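PDB 4ZWV: putative aminotransferase from Actinomadura melliaura, which probably transfers an amino group to a sugar intermediate in the biosynthesis of the AT2433 aminopentose, with pyridoxal 5'-phosphate as cofactor. Local coordinates for residues Ala70-Asp75 and Asp94-Thr99; Gly143-Ala148 and Phe154-Ile159. All blocks are in the same frame, centred on the assembly; numbering follows the deposited sequence. Where two conformers were deposited one is given.

Interaction 1: residues Ala70-Asp75 and Asp94-Thr99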
loop_
_atom_site.group_PDB
_atom_site.type_symbol
_atom_site.label_atom_id
_atom_site.label_comp_id
_atom_site.label_asym_id
_atom_site.label_seq_id
_atom_site.Cartn_x
_atom_site.Cartn_y
_atom_site.Cartn_z
ATOM N N ALA A 70 18.293 11.312 -9.216
ATOM C CA ALA A 70 18.371 12.031 -10.478
ATOM C C ALA A 70 17.674 13.377 -10.336
ATOM O O ALA A 70 16.713 13.492 -9.561
ATOM C CB ALA A 70 17.744 11.205 -11.598
ATOM N N PRO A 71 18.157 14.397 -11.066
ATOM C CA PRO A 71 17.555 15.733 -11.003
ATOM C C PRO A 71 16.126 15.731 -11.534
ATOM O O PRO A 71 15.769 14.875 -12.346
ATOM C CB PRO A 71 18.479 16.576 -11.889
ATOM C CG PRO A 71 19.056 15.600 -12.857
ATOM C CD PRO A 71 19.245 14.334 -12.061
ATOM N N GLU A 72 15.311 16.683 -11.088
ATOM C CA GLU A 72 13.916 16.731 -11.516
ATOM C C GLU A 72 13.762 16.924 -13.019
ATOM O O GLU A 72 12.789 16.456 -13.603
ATOM C CB GLU A 72 13.182 17.856 -10.779
ATOM C CG GLU A 72 13.038 17.622 -9.292
ATOM C CD GLU A 72 12.144 16.435 -8.979
ATOM O OE1 GLU A 72 10.909 16.581 -9.093
ATOM O OE2 GLU A 72 12.669 15.360 -8.621
ATOM N N GLU A 73 14.721 17.591 -13.658
ATOM C CA GLU A 73 14.641 17.796 -15.102
ATOM C C GLU A 73 14.802 16.489 -15.887
ATOM O O GLU A 73 14.491 16.432 -17.072
ATOM C CB GLU A 73 15.663 18.836 -15.576
ATOM C CG GLU A 73 17.106 18.504 -15.263
ATOM C CD GLU A 73 17.579 19.082 -13.934
ATOM O OE1 GLU A 73 18.811 19.210 -13.764
ATOM O OE2 GLU A 73 16.737 19.399 -13.056
ATOM N N ARG A 74 15.330 15.451 -15.245
ATOM C CA ARG A 74 15.281 14.124 -15.855
ATOM C C ARG A 74 13.960 13.497 -15.431
ATOM O O ARG A 74 13.881 12.803 -14.428
ATOM C CB ARG A 74 16.492 13.275 -15.461
ATOM C CG ARG A 74 17.718 13.630 -16.321
ATOM C CD ARG A 74 18.995 12.993 -15.809
ATOM N NE ARG A 74 18.848 11.552 -15.667
ATOM C CZ ARG A 74 19.585 10.808 -14.847
ATOM N NH1 ARG A 74 20.527 11.381 -14.098
ATOM N NH2 ARG A 74 19.389 9.496 -14.779
ATOM N N ASP A 75 12.910 13.815 -16.183
ATOM C CA ASP A 75 11.547 13.512 -15.768
ATOM C C ASP A 75 10.927 12.335 -16.504
ATOM O O ASP A 75 9.773 11.992 -16.260
ATOM C CB ASP A 75 10.654 14.748 -15.955
ATOM C CG ASP A 75 10.502 15.161 -17.415
ATOM O OD1 ASP A 75 11.370 14.828 -18.245
ATOM O OD2 ASP A 75 9.513 15.856 -17.742
ATOM N N ASP A 94 4.831 8.636 -9.062
ATOM C CA ASP A 94 6.155 9.148 -8.710
ATOM C C ASP A 94 6.369 10.563 -9.244
ATOM O O ASP A 94 7.404 11.168 -8.981
ATOM C CB ASP A 94 7.241 8.201 -9.254
ATOM C CG ASP A 94 8.631 8.494 -8.689
ATOM O OD1 ASP A 94 8.806 8.405 -7.452
ATOM O OD2 ASP A 94 9.550 8.790 -9.490
ATOM N N GLY A 95 5.391 11.092 -9.980
ATOM C CA GLY A 95 5.471 12.448 -10.509
ATOM C C GLY A 95 6.250 12.573 -11.807
ATOM O O GLY A 95 6.636 13.681 -12.189
ATOM N N ARG A 96 6.446 11.457 -12.506
ATOM C CA ARG A 96 7.242 11.462 -13.738
ATOM C C ARG A 96 6.387 11.312 -14.986
ATOM O O ARG A 96 5.189 11.040 -14.918
ATOM C CB ARG A 96 8.292 10.344 -13.719
ATOM C CG ARG A 96 9.015 10.203 -12.397
ATOM C CD ARG A 96 9.727 11.474 -11.958
ATOM N NE ARG A 96 10.220 11.288 -10.601
ATOM C CZ ARG A 96 10.874 12.207 -9.898
ATOM N NH1 ARG A 96 11.156 13.389 -10.433
ATOM N NH2 ARG A 96 11.254 11.933 -8.655
ATOM N N ARG A 97 7.033 11.459 -16.133
ATOM C CA ARG A 97 6.391 11.341 -17.428
ATOM C C ARG A 97 6.773 10.023 -18.109
ATOM O O ARG A 97 7.952 9.680 -18.176
ATOM C CB ARG A 97 6.799 12.543 -18.280
ATOM C CG ARG A 97 6.591 12.420 -19.757
ATOM C CD ARG A 97 6.902 13.758 -20.425
ATOM N NE ARG A 97 8.296 14.170 -20.272
ATOM C CZ ARG A 97 9.240 13.935 -21.180
ATOM N NH1 ARG A 97 8.934 13.283 -22.292
ATOM N NH2 ARG A 97 10.486 14.350 -20.983
ATOM N N ILE A 98 5.780 9.277 -18.598
ATOM C CA ILE A 98 6.048 8.021 -19.293
ATOM C C ILE A 98 6.388 8.304 -20.755
ATOM O O ILE A 98 5.667 9.044 -21.429
ATOM C CB ILE A 98 4.846 7.065 -19.246
ATOM C CG1 ILE A 98 4.456 6.734 -17.803
ATOM C CG2 ILE A 98 5.154 5.779 -19.998
ATOM C CD1 ILE A 98 3.099 6.049 -17.689
ATOM N N THR A 99 7.482 7.727 -21.244
ATOM C CA THR A 99 7.747 7.703 -22.674
ATOM C C THR A 99 7.628 6.251 -23.108
ATOM O O THR A 99 8.397 5.391 -22.661
ATOM C CB THR A 99 9.126 8.260 -23.023
ATOM O OG1 THR A 99 9.168 9.657 -22.707
ATOM C CG2 THR A 99 9.413 8.072 -24.507
HETATM O O HOH W 1 10.783 14.773 -12.746
#

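Interaction 2: residues Gly143-Ala148 and Phe154-Ile159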
loop_
_atom_site.group_PDB
_atom_site.type_symbol
_atom_site.label_atom_id
_atom_site.label_comp_id
_atom_site.label_asym_id
_atom_site.label_seq_id
_atom_site.Cartn_x
_atom_site.Cartn_y
_atom_site.Cartn_z
ATOM N N GLY A 143 24.523 -3.167 -22.218
ATOM C CA GLY A 143 25.337 -2.546 -23.253
ATOM C C GLY A 143 24.754 -1.230 -23.754
ATOM O O GLY A 143 25.479 -0.260 -24.011
ATOM N N ILE A 144 23.436 -1.199 -23.896
ATOM C CA ILE A 144 22.736 0.018 -24.280
ATOM C C ILE A 144 23.008 1.125 -23.265
ATOM O O ILE A 144 23.285 2.270 -23.644
ATOM C CB ILE A 144 21.227 -0.241 -24.408
ATOM C CG1 ILE A 144 20.973 -1.085 -25.659
ATOM C CG2 ILE A 144 20.453 1.079 -24.471
ATOM C CD1 ILE A 144 19.575 -1.692 -25.730
ATOM N N LEU A 145 22.961 0.767 -21.990
ATOM C CA LEU A 145 23.213 1.724 -20.918
ATOM C C LEU A 145 24.678 2.142 -20.858
ATOM O O LEU A 145 24.975 3.288 -20.507
ATOM C CB LEU A 145 22.765 1.145 -19.589
ATOM C CG LEU A 145 21.243 1.127 -19.492
ATOM C CD1 LEU A 145 20.889 0.480 -18.205
ATOM C CD2 LEU A 145 20.676 2.544 -19.568
ATOM N N ASP A 146 25.592 1.226 -21.184
ATOM C CA ASP A 146 27.001 1.593 -21.293
ATOM C C ASP A 146 27.178 2.732 -22.295
ATOM O O ASP A 146 27.888 3.710 -22.032
ATOM C CB ASP A 146 27.870 0.407 -21.740
ATOM C CG ASP A 146 27.983 -0.685 -20.688
ATOM O OD1 ASP A 146 27.689 -0.440 -19.502
ATOM O OD2 ASP A 146 28.413 -1.805 -21.059
ATOM N N ARG A 147 26.548 2.589 -23.458
ATOM C CA ARG A 147 26.653 3.597 -24.506
ATOM C C ARG A 147 25.944 4.888 -24.109
ATOM O O ARG A 147 26.420 5.974 -24.442
ATOM C CB ARG A 147 26.099 3.055 -25.830
ATOM C CG ARG A 147 26.946 1.925 -26.412
ATOM C CD ARG A 147 26.482 1.473 -27.799
ATOM N NE ARG A 147 25.188 0.790 -27.776
ATOM C CZ ARG A 147 25.018 -0.494 -27.455
ATOM N NH1 ARG A 147 26.055 -1.246 -27.097
ATOM N NH2 ARG A 147 23.805 -1.025 -27.476
ATOM N N ALA A 148 24.820 4.771 -23.410
ATOM C CA ALA A 148 24.091 5.952 -22.961
ATOM C C ALA A 148 24.926 6.739 -21.957
ATOM O O ALA A 148 24.959 7.968 -21.993
ATOM C CB ALA A 148 22.745 5.563 -22.347
ATOM N N PHE A 154 25.420 10.449 -17.366
ATOM C CA PHE A 154 24.631 9.736 -16.379
ATOM C C PHE A 154 24.211 8.411 -16.975
ATOM O O PHE A 154 24.116 8.251 -18.190
ATOM C CB PHE A 154 23.414 10.575 -15.943
ATOM C CG PHE A 154 22.430 10.866 -17.054
ATOM C CD1 PHE A 154 21.496 9.912 -17.448
ATOM C CD2 PHE A 154 22.415 12.110 -17.679
ATOM C CE1 PHE A 154 20.591 10.181 -18.470
ATOM C CE2 PHE A 154 21.501 12.389 -18.701
ATOM C CZ PHE A 154 20.591 11.424 -19.087
ATOM N N ARG A 155 23.968 7.450 -16.097
ATOM C CA ARG A 155 23.537 6.125 -16.508
ATOM C C ARG A 155 22.139 5.913 -15.958
ATOM O O ARG A 155 21.979 5.775 -14.750
ATOM C CB ARG A 155 24.497 5.061 -15.984
ATOM C CG ARG A 155 24.195 3.658 -16.485
ATOM C CD ARG A 155 25.018 2.614 -15.737
ATOM N NE ARG A 155 24.816 1.275 -16.290
ATOM C CZ ARG A 155 25.544 0.767 -17.280
ATOM N NH1 ARG A 155 26.527 1.478 -17.809
ATOM N NH2 ARG A 155 25.294 -0.454 -17.732
ATOM N N PRO A 156 21.123 5.881 -16.835
ATOM C CA PRO A 156 19.762 5.663 -16.328
ATOM C C PRO A 156 19.645 4.343 -15.582
ATOM O O PRO A 156 20.193 3.332 -16.029
ATOM C CB PRO A 156 18.905 5.639 -17.600
ATOM C CG PRO A 156 19.721 6.340 -18.634
ATOM C CD PRO A 156 21.156 6.042 -18.298
ATOM N N ALA A 157 18.942 4.362 -14.461
ATOM C CA ALA A 157 18.708 3.154 -13.697
ATOM C C ALA A 157 17.713 2.259 -14.397
ATOM O O ALA A 157 16.801 2.742 -15.064
ATOM C CB ALA A 157 18.207 3.496 -12.313
ATOM N N VAL A 158 17.892 0.956 -14.233
ATOM C CA VAL A 158 16.908 -0.021 -14.681
ATOM C C VAL A 158 16.221 -0.626 -13.468
ATOM O O VAL A 158 16.883 -1.020 -12.504
ATOM C CB VAL A 158 17.556 -1.151 -15.509
ATOM C CG1 VAL A 158 16.558 -2.296 -15.733
ATOM C CG2 VAL A 158 18.038 -0.612 -16.827
ATOM N N ILE A 159 14.893 -0.683 -13.516
ATOM C CA ILE A 159 14.120 -1.436 -12.544
ATOM C C ILE A 159 13.451 -2.579 -13.301
ATOM O O ILE A 159 12.774 -2.342 -14.302
ATOM C CB ILE A 159 13.059 -0.575 -11.856
ATOM C CG1 ILE A 159 13.726 0.556 -11.067
ATOM C CG2 ILE A 159 12.196 -1.453 -10.945
ATOM C CD1 ILE A 159 12.755 1.707 -10.746
#

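Interaction 1: residues Ala70-Asp75 and Asp94-Thr99
Asp75 and Arg97 meet through both backbone and side chain. The backbone part is one hydrogen bond, from Arg97 N to Asp75 O at 2.8 Å. It lies at the point where the chain enters strands 76-79 and 97-100, which run parallel at one edge of the main sheet. Further backbone bonds between Val77 and both Arg97 and Thr99 carry the pairing on.

The direct side-chain contacts are charge pairs. Arg97 grips the Asp75 carboxylate side-on with two nitrogens. Arg97 NH2 reaches Asp75 OD1 at 2.9 Å, on its syn side but tilted from the carboxylate plane. Arg97 NE meets Asp75 OD2 at 3.3 Å from above that plane. The two flat groups are turned 58° against each other, so this is not a coplanar pair. The Arg97 chain runs straight until it bends at chi3 (63°), which turns the NE/NH2 edge of the guanidinium toward the Asp75 carboxylate.

Arg96 serves a second set of charges. Its NH1 gives a nearly straight bond to Glu72 OE2, 3.1 Å long. Its NE binds Asp94 OD2 at 2.8 Å. Both oxygens lie in the guanidinium plane, at its edge. Glu72 and Arg97 each have a second conformer; both salt bridges are those of the conformer given.

A water links the segments too. It accepts from Arg96 NH1 and donates to Glu72 O.

Asp94, the water and, in this conformer, Glu72 hold the Arg96 guanidinium at its edge and should limit its rotation. The acids should offset its charge and that of Arg124 close by. This polar surface contact ties the loop before strand 76-79 to Arg96 and the start of strand 97-100.

Interaction 2: residues Gly143-Ala148 and Phe154-Ile159
Arg155 starts with CG anti to the backbone N (chi1 -174°) and stays extended as far as NE. This carries its guanidinium along the helix surface to Asp146. The Asp146 carboxylate group lies beside its own backbone N, and its CB leaves the backbone away from the other segment. Only the carboxylate end comes back to meet the arginine, and the two side chains run alongside in the same direction.

The grip is end-on, and both nitrogens go to one oxygen. Arg155 NH1 reaches Asp146 OD1 at 2.8 Å, meeting the anti lone pair of that oxygen. Arg155 NH2 reaches the same Asp146 OD1 at 3.0 Å, from above the carboxylate plane. Both bonds are bent. The carboxylate and guanidinium planes are 52° apart. Leu145 CB sits over one face of the guanidinium, toward its rim, 3.5 Å from Arg155 NH2. Arg155 NH1 has a second acid partner in Glu149, one turn further along helix 138-152.

Beneath the charges the contact is apolar. Leu145 points into the strand side with both methyls. Leu145 CD2 lies against the proline ring, 3.8 Å from Pro156 CD. Leu145 CD1 presses on Val158 CG2 at 3.3 Å, a tight contact for two carbons. Ala148 CB touches Pro156 CD more loosely, at 4.4 Å. On the sheet side Leu145 also rests on Ile126 of strand 123-129.

This is helix-on-sheet packing within the beta-alpha-beta unit of strand 123-129, helix 138-152 and strand 157-161. At its more exposed margin one oxygen, Asp146 OD1, takes two bent bonds from a single guanidinium, and Glu149 pairs with the same group. Two acids thus probably balance the charge of Arg155, while Leu145 CB covers part of one face.

The two contacts follow one another along the chain, neither nested nor crossed. Interaction 1 closes first: the chain leaves its loop after helix 57-66, runs through strand 76-79 and helix 85-93, and returns at strand 97-100 on the sheet's edge. The chain then passes through helix 112-118 to strand 123-129, which lies beside strand 76-79. Interaction 2 closes a much shorter loop, from helix 138-152 to strand 157-161, on the other side of strand 123-129. The two regions touch directly. Arg74 makes a cation-pi contact with Phe154, with Arg74 CZ 3.3 Å from Phe154 CD1. Strands 157-161, 123-129, 76-79 and 97-100 are consecutive in the mixed sheet, so both contacts fasten neighbouring parts of it.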